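Local coordinates for replication initiator protein (Staphylococcus aureus subsp. aureus, PDB 4PTA) that probably binds repeated sites at the replication origin of staphylococcal multiresistance plasmids and assembles there to start plasmid replication, at residues N61-Y66 and L107-K112; Y17-V22 and A39-R44. One frame throughout, in Å; residues are numbered along the deposited sequence.

Interaction 1 (N61-Y66 and L107-K112)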
ATOM      1  N   ASN A  61     -19.202 -10.134   7.358  1.00 37.65           N
ATOM      2  CA  ASN A  61     -18.292 -10.810   6.440  1.00 33.29           C
ATOM      3  C   ASN A  61     -18.586 -10.450   4.987  1.00 36.53           C
ATOM      4  O   ASN A  61     -19.746 -10.342   4.594  1.00 42.08           O
ATOM      5  CB  ASN A  61     -18.358 -12.328   6.628  1.00 34.73           C
ATOM      6  CG  ASN A  61     -18.074 -12.756   8.057  1.00 42.36           C
ATOM      7  OD1 ASN A  61     -17.329 -12.097   8.782  1.00 42.75           O
ATOM      8  ND2 ASN A  61     -18.671 -13.867   8.469  1.00 50.46           N
ATOM      9  N   ILE A  62     -17.531 -10.269   4.196  1.00 25.99           N
ATOM     10  CA  ILE A  62     -17.669  -9.895   2.791  1.00 25.14           C
ATOM     11  C   ILE A  62     -17.648 -11.127   1.891  1.00 31.40           C
ATOM     12  O   ILE A  62     -16.762 -11.972   2.012  1.00 34.89           O
ATOM     13  CB  ILE A  62     -16.542  -8.930   2.361  1.00 30.50           C
ATOM     14  CG1 ILE A  62     -16.436  -7.764   3.347  1.00 32.10           C
ATOM     15  CG2 ILE A  62     -16.772  -8.427   0.940  1.00 21.44           C
ATOM     16  CD1 ILE A  62     -15.224  -6.891   3.136  1.00 26.87           C
ATOM     17  N   TYR A  63     -18.622 -11.231   0.988  1.00 29.96           N
ATOM     18  CA  TYR A  63     -18.713 -12.402   0.112  1.00 40.93           C
ATOM     19  C   TYR A  63     -18.815 -12.041  -1.369  1.00 41.89           C
ATOM     20  O   TYR A  63     -18.846 -10.867  -1.731  1.00 40.39           O
ATOM     21  CB  TYR A  63     -19.881 -13.312   0.521  1.00 36.68           C
ATOM     22  CG  TYR A  63     -21.235 -12.635   0.538  1.00 40.17           C
ATOM     23  CD1 TYR A  63     -21.934 -12.400  -0.641  1.00 36.87           C
ATOM     24  CD2 TYR A  63     -21.822 -12.246   1.736  1.00 43.06           C
ATOM     25  CE1 TYR A  63     -23.172 -11.782  -0.627  1.00 39.06           C
ATOM     26  CE2 TYR A  63     -23.059 -11.631   1.760  1.00 31.52           C
ATOM     27  CZ  TYR A  63     -23.729 -11.400   0.576  1.00 38.47           C
ATOM     28  OH  TYR A  63     -24.961 -10.787   0.594  1.00 45.66           O
ATOM     29  N   PHE A  64     -18.857 -13.064  -2.219  1.00 45.04           N
ATOM     30  CA  PHE A  64     -18.970 -12.861  -3.659  1.00 48.35           C
ATOM     31  C   PHE A  64     -20.167 -13.603  -4.250  1.00 55.04           C
ATOM     32  O   PHE A  64     -20.484 -14.719  -3.838  1.00 53.14           O
ATOM     33  CB  PHE A  64     -17.690 -13.302  -4.377  1.00 43.45           C
ATOM     34  CG  PHE A  64     -16.480 -12.486  -4.022  1.00 49.40           C
ATOM     35  CD1 PHE A  64     -15.363 -13.087  -3.468  1.00 48.49           C
ATOM     36  CD2 PHE A  64     -16.461 -11.120  -4.238  1.00 50.00           C
ATOM     37  CE1 PHE A  64     -14.251 -12.342  -3.141  1.00 42.21           C
ATOM     38  CE2 PHE A  64     -15.350 -10.371  -3.911  1.00 48.12           C
ATOM     39  CZ  PHE A  64     -14.245 -10.984  -3.362  1.00 39.81           C
ATOM     40  N   ILE A  65     -20.823 -12.969  -5.215  1.00 56.53           N
ATOM     41  CA  ILE A  65     -21.889 -13.605  -5.977  1.00 50.67           C
ATOM     42  C   ILE A  65     -21.486 -13.638  -7.444  1.00 45.64           C
ATOM     43  O   ILE A  65     -21.827 -12.740  -8.212  1.00 53.50           O
ATOM     44  CB  ILE A  65     -23.222 -12.848  -5.831  1.00 55.44           C
ATOM     45  CG1 ILE A  65     -23.640 -12.794  -4.362  1.00 57.79           C
ATOM     46  CG2 ILE A  65     -24.304 -13.508  -6.667  1.00 53.92           C
ATOM     47  CD1 ILE A  65     -25.015 -12.205  -4.134  1.00 57.79           C
ATOM     48  N   TYR A  66     -20.749 -14.675  -7.826  1.00 50.68           N
ATOM     49  CA  TYR A  66     -20.203 -14.771  -9.174  1.00 56.40           C
ATOM     50  C   TYR A  66     -20.576 -16.090  -9.847  1.00 64.01           C
ATOM     51  O   TYR A  66     -20.454 -17.161  -9.248  1.00 65.91           O
ATOM     52  CB  TYR A  66     -18.681 -14.605  -9.140  1.00 57.72           C
ATOM     53  CG  TYR A  66     -18.217 -13.202  -8.805  1.00 56.33           C
ATOM     54  CD1 TYR A  66     -17.053 -12.990  -8.076  1.00 55.46           C
ATOM     55  CD2 TYR A  66     -18.935 -12.091  -9.227  1.00 56.07           C
ATOM     56  CE1 TYR A  66     -16.621 -11.710  -7.773  1.00 57.04           C
ATOM     57  CE2 TYR A  66     -18.513 -10.808  -8.926  1.00 56.77           C
ATOM     58  CZ  TYR A  66     -17.356 -10.624  -8.201  1.00 59.50           C
ATOM     59  OH  TYR A  66     -16.934  -9.349  -7.901  1.00 62.91           O
ATOM     60  N   LEU A 107     -22.573 -18.353  -3.391  1.00 50.45           N
ATOM     61  CA  LEU A 107     -21.850 -17.421  -2.531  1.00 44.97           C
ATOM     62  C   LEU A 107     -20.427 -17.903  -2.265  1.00 54.90           C
ATOM     63  O   LEU A 107     -20.213 -19.036  -1.830  1.00 56.59           O
ATOM     64  CB  LEU A 107     -22.577 -17.196  -1.203  1.00 42.61           C
ATOM     65  CG  LEU A 107     -23.839 -16.333  -1.225  1.00 57.71           C
ATOM     66  CD1 LEU A 107     -23.982 -15.584   0.093  1.00 38.99           C
ATOM     67  CD2 LEU A 107     -23.805 -15.357  -2.386  1.00 55.54           C
ATOM     68  N   LEU A 108     -19.460 -17.033  -2.534  1.00 48.42           N
ATOM     69  CA  LEU A 108     -18.059 -17.336  -2.280  1.00 42.22           C
ATOM     70  C   LEU A 108     -17.537 -16.454  -1.154  1.00 45.37           C
ATOM     71  O   LEU A 108     -17.772 -15.247  -1.143  1.00 48.26           O
ATOM     72  CB  LEU A 108     -17.232 -17.102  -3.541  1.00 46.64           C
ATOM     73  CG  LEU A 108     -17.685 -17.863  -4.785  1.00 50.84           C
ATOM     74  CD1 LEU A 108     -17.204 -17.172  -6.051  1.00 61.37           C
ATOM     75  CD2 LEU A 108     -17.192 -19.290  -4.728  1.00 54.51           C
ATOM     76  N   TYR A 109     -16.845 -17.067  -0.200  1.00 45.66           N
ATOM     77  CA  TYR A 109     -16.177 -16.333   0.866  1.00 39.05           C
ATOM     78  C   TYR A 109     -14.678 -16.507   0.712  1.00 36.99           C
ATOM     79  O   TYR A 109     -14.165 -17.613   0.860  1.00 36.02           O
ATOM     80  CB  TYR A 109     -16.592 -16.860   2.245  1.00 47.50           C
ATOM     81  CG  TYR A 109     -17.913 -16.338   2.776  1.00 45.32           C
ATOM     82  CD1 TYR A 109     -19.045 -17.142   2.784  1.00 59.92           C
ATOM     83  CD2 TYR A 109     -18.020 -15.052   3.293  1.00 40.99           C
ATOM     84  CE1 TYR A 109     -20.252 -16.677   3.277  1.00 51.26           C
ATOM     85  CE2 TYR A 109     -19.224 -14.576   3.784  1.00 43.29           C
ATOM     86  CZ  TYR A 109     -20.336 -15.395   3.772  1.00 54.47           C
ATOM     87  OH  TYR A 109     -21.538 -14.932   4.260  1.00 59.46           O
ATOM     88  N   LEU A 110     -13.974 -15.423   0.397  1.00 31.30           N
ATOM     89  CA  LEU A 110     -12.520 -15.451   0.448  1.00 26.07           C
ATOM     90  C   LEU A 110     -12.091 -15.462   1.910  1.00 28.98           C
ATOM     91  O   LEU A 110     -12.709 -14.808   2.758  1.00 24.84           O
ATOM     92  CB  LEU A 110     -11.906 -14.244  -0.267  1.00 29.14           C
ATOM     93  CG  LEU A 110     -11.096 -14.497  -1.540  1.00 30.25           C
ATOM     94  CD1 LEU A 110     -10.118 -13.365  -1.756  1.00 31.99           C
ATOM     95  CD2 LEU A 110     -10.355 -15.813  -1.465  1.00 31.59           C
ATOM     96  N   LEU A 111     -11.042 -16.212   2.205  1.00 19.82           N
ATOM     97  CA  LEU A 111     -10.507 -16.236   3.552  1.00 26.67           C
ATOM     98  C   LEU A 111      -9.050 -15.794   3.529  1.00 29.39           C
ATOM     99  O   LEU A 111      -8.336 -16.020   2.550  1.00 22.94           O
ATOM    100  CB  LEU A 111     -10.633 -17.636   4.150  1.00 31.53           C
ATOM    101  CG  LEU A 111     -12.039 -18.241   4.081  1.00 35.09           C
ATOM    102  CD1 LEU A 111     -12.046 -19.682   4.571  1.00 34.19           C
ATOM    103  CD2 LEU A 111     -13.029 -17.400   4.864  1.00 27.80           C
ATOM    104  N   LYS A 112      -8.611 -15.146   4.600  1.00 25.58           N
ATOM    105  CA  LYS A 112      -7.219 -14.751   4.710  1.00 30.49           C
ATOM    106  C   LYS A 112      -6.395 -15.965   5.105  1.00 28.91           C
ATOM    107  O   LYS A 112      -6.900 -16.877   5.756  1.00 39.82           O
ATOM    108  CB  LYS A 112      -7.051 -13.613   5.717  1.00 30.39           C
ATOM    109  CG  LYS A 112      -8.214 -13.465   6.676  1.00 45.14           C
ATOM    110  CD  LYS A 112      -7.962 -12.368   7.695  1.00 50.77           C
ATOM    111  CE  LYS A 112      -7.947 -10.998   7.056  1.00 37.28           C
ATOM    112  NZ  LYS A 112      -7.864  -9.926   8.087  1.00 45.40           N
TER
HETATM  113  O   HOH W   1     -14.980 -12.840   0.039  1.00 34.63           O
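Phe64 and Leu108 join the two segments through a reciprocal pair of backbone hydrogen bonds, Phe64 N to Leu108 O (2.7 Å) and Leu108 N to Phe64 O (2.8 Å), the second being the straighter at 166°. They form a single antiparallel bridge, a hydrogen-bonded pair. Toward Ile62 and Leu110 the backbones part and a water bridges them, donating to Ile62 O and accepting from Leu110 N. The tight, buried side is apolar: Phe64 CB lies against Leu108 CB, and the ring of Phe64 meets Leu110 CG at its edge, CE1 to CG 4.1 Å, with Leu47 and Ser50 of helix 47-52 also touching Phe64.

This is a beta hairpin (strands 95-97 and 108-110) annexing an extended loop, in a domain of the helix-turn-helix class, where the hairpin is consistent with the wing of a winged helix. The partly exposed side belongs to Tyr63, Ile65 and Leu107. With CG held between the backbone N and the carbonyl carbon (chi1 57°), the Tyr63 ring is set between Leu107 and Tyr109, and Leu107 CD1 sits above the centre of one face, 3.9 Å from the centroid. The edge of the Tyr63 ring is turned to the face of Tyr109 in an offset edge-to-face pair, planes at 75°, while Tyr63 CB rests over that same Tyr109 ring, 3.8 Å from its centroid. Phe5 of the second subunit adds a further edge-to-face contact to Tyr109.

Interaction 2 (Y17-V22 and A39-R44)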
ATOM      1  N   TYR A  17      -2.173  -6.137  -8.034  1.00 22.51           N
ATOM      2  CA  TYR A  17      -2.897  -7.145  -7.274  1.00 22.80           C
ATOM      3  C   TYR A  17      -1.968  -7.571  -6.151  1.00 19.94           C
ATOM      4  O   TYR A  17      -0.750  -7.565  -6.317  1.00 21.82           O
ATOM      5  CB  TYR A  17      -3.262  -8.337  -8.151  1.00 17.19           C
ATOM      6  CG  TYR A  17      -4.266  -8.003  -9.228  1.00 24.29           C
ATOM      7  CD1 TYR A  17      -3.945  -8.128 -10.581  1.00 19.75           C
ATOM      8  CD2 TYR A  17      -5.538  -7.555  -8.893  1.00 24.46           C
ATOM      9  CE1 TYR A  17      -4.873  -7.822 -11.566  1.00 17.44           C
ATOM     10  CE2 TYR A  17      -6.465  -7.241  -9.867  1.00 24.58           C
ATOM     11  CZ  TYR A  17      -6.131  -7.375 -11.198  1.00 22.66           C
ATOM     12  OH  TYR A  17      -7.064  -7.060 -12.156  1.00 28.64           O
ATOM     13  N   GLN A  18      -2.533  -7.917  -5.001  1.00 20.23           N
ATOM     14  CA  GLN A  18      -1.714  -8.239  -3.841  1.00 20.21           C
ATOM     15  C   GLN A  18      -1.553  -9.742  -3.638  1.00 22.36           C
ATOM     16  O   GLN A  18      -2.507 -10.438  -3.294  1.00 26.81           O
ATOM     17  CB  GLN A  18      -2.283  -7.579  -2.587  1.00 21.86           C
ATOM     18  CG  GLN A  18      -2.165  -6.064  -2.591  1.00 24.38           C
ATOM     19  CD  GLN A  18      -2.605  -5.444  -1.278  1.00 43.66           C
ATOM     20  OE1 GLN A  18      -3.783  -5.482  -0.923  1.00 41.93           O
ATOM     21  NE2 GLN A  18      -1.654  -4.873  -0.545  1.00 41.82           N
ATOM     22  N   LEU A  19      -0.337 -10.233  -3.865  1.00 20.55           N
ATOM     23  CA  LEU A  19      -0.002 -11.642  -3.665  1.00 23.39           C
ATOM     24  C   LEU A  19       0.523 -11.878  -2.252  1.00 20.47           C
ATOM     25  O   LEU A  19       1.605 -11.422  -1.906  1.00 20.90           O
ATOM     26  CB  LEU A  19       1.075 -12.073  -4.660  1.00 29.55           C
ATOM     27  CG  LEU A  19       0.723 -12.963  -5.850  1.00 32.54           C
ATOM     28  CD1 LEU A  19       2.002 -13.349  -6.576  1.00 29.32           C
ATOM     29  CD2 LEU A  19      -0.022 -14.197  -5.400  1.00 24.22           C
ATOM     30  N   PRO A  20      -0.248 -12.598  -1.426  1.00 23.74           N
ATOM     31  CA  PRO A  20       0.247 -12.943  -0.089  1.00 25.05           C
ATOM     32  C   PRO A  20       1.601 -13.635  -0.173  1.00 25.64           C
ATOM     33  O   PRO A  20       1.733 -14.645  -0.866  1.00 22.14           O
ATOM     34  CB  PRO A  20      -0.810 -13.922   0.423  1.00 25.58           C
ATOM     35  CG  PRO A  20      -2.053 -13.526  -0.292  1.00 17.63           C
ATOM     36  CD  PRO A  20      -1.614 -13.086  -1.658  1.00 19.25           C
ATOM     37  N   LYS A  21       2.597 -13.091   0.519  1.00 26.46           N
ATOM     38  CA  LYS A  21       3.935 -13.668   0.503  1.00 28.50           C
ATOM     39  C   LYS A  21       3.956 -15.037   1.178  1.00 31.00           C
ATOM     40  O   LYS A  21       4.842 -15.850   0.919  1.00 32.72           O
ATOM     41  CB  LYS A  21       4.937 -12.741   1.191  1.00 25.02           C
ATOM     42  CG  LYS A  21       5.199 -11.434   0.466  1.00 22.07           C
ATOM     43  CD  LYS A  21       6.285 -10.639   1.173  1.00 21.38           C
ATOM     44  CE  LYS A  21       6.422  -9.249   0.598  1.00 20.15           C
ATOM     45  NZ  LYS A  21       7.537  -8.520   1.263  1.00 28.19           N
ATOM     46  N   VAL A  22       2.987 -15.287   2.053  1.00 27.44           N
ATOM     47  CA  VAL A  22       2.925 -16.572   2.735  1.00 28.72           C
ATOM     48  C   VAL A  22       2.619 -17.689   1.738  1.00 30.09           C
ATOM     49  O   VAL A  22       2.905 -18.855   1.998  1.00 30.96           O
ATOM     50  CB  VAL A  22       1.907 -16.574   3.901  1.00 23.29           C
ATOM     51  CG1 VAL A  22       0.500 -16.305   3.391  1.00 28.56           C
ATOM     52  CG2 VAL A  22       1.964 -17.892   4.645  1.00 28.43           C
ATOM     53  N   ALA A  39      -5.227 -16.117  -8.819  1.00 23.34           N
ATOM     54  CA  ALA A  39      -6.683 -16.014  -8.758  1.00 23.74           C
ATOM     55  C   ALA A  39      -7.103 -15.437  -7.416  1.00 31.37           C
ATOM     56  O   ALA A  39      -8.003 -14.598  -7.338  1.00 36.90           O
ATOM     57  CB  ALA A  39      -7.331 -17.376  -8.976  1.00 22.58           C
ATOM     58  N   TYR A  40      -6.443 -15.898  -6.362  1.00 28.26           N
ATOM     59  CA  TYR A  40      -6.686 -15.392  -5.026  1.00 26.50           C
ATOM     60  C   TYR A  40      -6.424 -13.883  -4.982  1.00 27.68           C
ATOM     61  O   TYR A  40      -7.256 -13.115  -4.499  1.00 25.55           O
ATOM     62  CB  TYR A  40      -5.802 -16.130  -4.019  1.00 24.86           C
ATOM     63  CG  TYR A  40      -6.014 -15.690  -2.596  1.00 29.05           C
ATOM     64  CD1 TYR A  40      -6.932 -16.335  -1.775  1.00 26.65           C
ATOM     65  CD2 TYR A  40      -5.305 -14.618  -2.073  1.00 31.68           C
ATOM     66  CE1 TYR A  40      -7.128 -15.924  -0.465  1.00 30.00           C
ATOM     67  CE2 TYR A  40      -5.498 -14.199  -0.777  1.00 33.25           C
ATOM     68  CZ  TYR A  40      -6.404 -14.854   0.025  1.00 33.31           C
ATOM     69  OH  TYR A  40      -6.579 -14.429   1.321  1.00 26.10           O
ATOM     70  N   ALA A  41      -5.271 -13.467  -5.500  1.00 26.20           N
ATOM     71  CA  ALA A  41      -4.899 -12.053  -5.533  1.00 25.99           C
ATOM     72  C   ALA A  41      -5.914 -11.205  -6.289  1.00 23.46           C
ATOM     73  O   ALA A  41      -6.271 -10.115  -5.843  1.00 25.86           O
ATOM     74  CB  ALA A  41      -3.506 -11.878  -6.134  1.00 18.95           C
ATOM     75  N   ILE A  42      -6.367 -11.704  -7.436  1.00 22.31           N
ATOM     76  CA  ILE A  42      -7.357 -10.992  -8.239  1.00 30.93           C
ATOM     77  C   ILE A  42      -8.676 -10.828  -7.484  1.00 27.70           C
ATOM     78  O   ILE A  42      -9.236  -9.735  -7.430  1.00 34.62           O
ATOM     79  CB  ILE A  42      -7.606 -11.683  -9.608  1.00 31.78           C
ATOM     80  CG1 ILE A  42      -6.365 -11.572 -10.498  1.00 34.11           C
ATOM     81  CG2 ILE A  42      -8.814 -11.073 -10.310  1.00 25.42           C
ATOM     82  CD1 ILE A  42      -6.590 -12.017 -11.933  1.00 43.72           C
ATOM     83  N   LEU A  43      -9.164 -11.915  -6.896  1.00 25.75           N
ATOM     84  CA  LEU A  43     -10.409 -11.885  -6.140  1.00 28.31           C
ATOM     85  C   LEU A  43     -10.296 -10.988  -4.907  1.00 27.05           C
ATOM     86  O   LEU A  43     -11.237 -10.278  -4.548  1.00 22.30           O
ATOM     87  CB  LEU A  43     -10.809 -13.305  -5.733  1.00 36.02           C
ATOM     88  CG  LEU A  43     -11.992 -13.959  -6.452  1.00 34.95           C
ATOM     89  CD1 LEU A  43     -12.422 -13.165  -7.678  1.00 28.12           C
ATOM     90  CD2 LEU A  43     -11.652 -15.390  -6.820  1.00 25.02           C
ATOM     91  N   ARG A  44      -9.138 -11.029  -4.259  1.00 29.01           N
ATOM     92  CA  ARG A  44      -8.887 -10.206  -3.086  1.00 23.88           C
ATOM     93  C   ARG A  44      -9.125  -8.735  -3.406  1.00 31.97           C
ATOM     94  O   ARG A  44      -9.664  -7.983  -2.593  1.00 30.11           O
ATOM     95  CB  ARG A  44      -7.447 -10.392  -2.621  1.00 23.37           C
ATOM     96  CG  ARG A  44      -7.173  -9.755  -1.288  1.00 32.82           C
ATOM     97  CD  ARG A  44      -5.693  -9.658  -0.987  1.00 37.17           C
ATOM     98  NE  ARG A  44      -5.489  -9.440   0.440  1.00 42.09           N
ATOM     99  CZ  ARG A  44      -5.571  -8.256   1.036  1.00 41.11           C
ATOM    100  NH1 ARG A  44      -5.381  -8.160   2.346  1.00 45.00           N
ATOM    101  NH2 ARG A  44      -5.845  -7.171   0.323  1.00 33.80           N
TER
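The ring of Tyr17 carries Ile42 CG1 almost exactly over the centre of one face, a CH-pi contact 4.1 Å from the centroid and almost on the ring normal. Ala41 O approaches the same ring obliquely, near CD2. Tyr40 takes Pro20 at an oblique angle as well, Pro20 CG coming to 3.5 Å from Tyr40 CE2. A third flat group, the guanidinium of Arg44, stands nearly perpendicular to the amide of Gln18, the planes 88° apart; Gln18 OE1 lies close to Arg44 NH2, but the angle is too poor for a hydrogen bond.

Between these side chains the small Ala41 lets the backbones close in. Ala41 CB reaches 3.3 Å from Gln18 O and also touches Tyr17 CB and Leu19 CD2. The axes of strand 17-20 and helix 39-44 accordingly pass within 6.8 Å, at 131° between their directions. Tyr40 CG, trans to the backbone N (chi1 -179°), sets the ring where its CE2 meets Pro20 CG, while its hydroxyl makes a probable hydrogen bond to Leu111 O.

No hydrogen bond joins the two segments; the strand's backbone pairs instead with a strand of the third subunit, forming an antiparallel sheet across the interface. The helix thus backs an intersubunit sheet. The same helix also packs elsewhere: Ile42 and Leu43 on Ile74 of helix 68-74, and Tyr40, Leu43 and Arg44 on Leu110 of strand 108-110.

In the fold
Both contacts are largely buried, but interaction 2 lies deeper, its centre about 4 Å from the centre of the chain, against about 10 Å for the centre of interaction 1. Interaction 1 joins a loop to a hairpin strand with backbone hydrogen bonds and a water, whereas interaction 2 sets a strand on a helix by packing, without a hydrogen bond between the segments. Helix 34-44 ties them together: Tyr40 and Leu111 supply the polar tie between the two contacts, Leu110 CD2 meets Tyr40 CE1, and the ring of Phe64 abuts Leu43 O. Their outer sides face different partners, since interaction 1 mainly meets the second subunit and interaction 2 mainly the third.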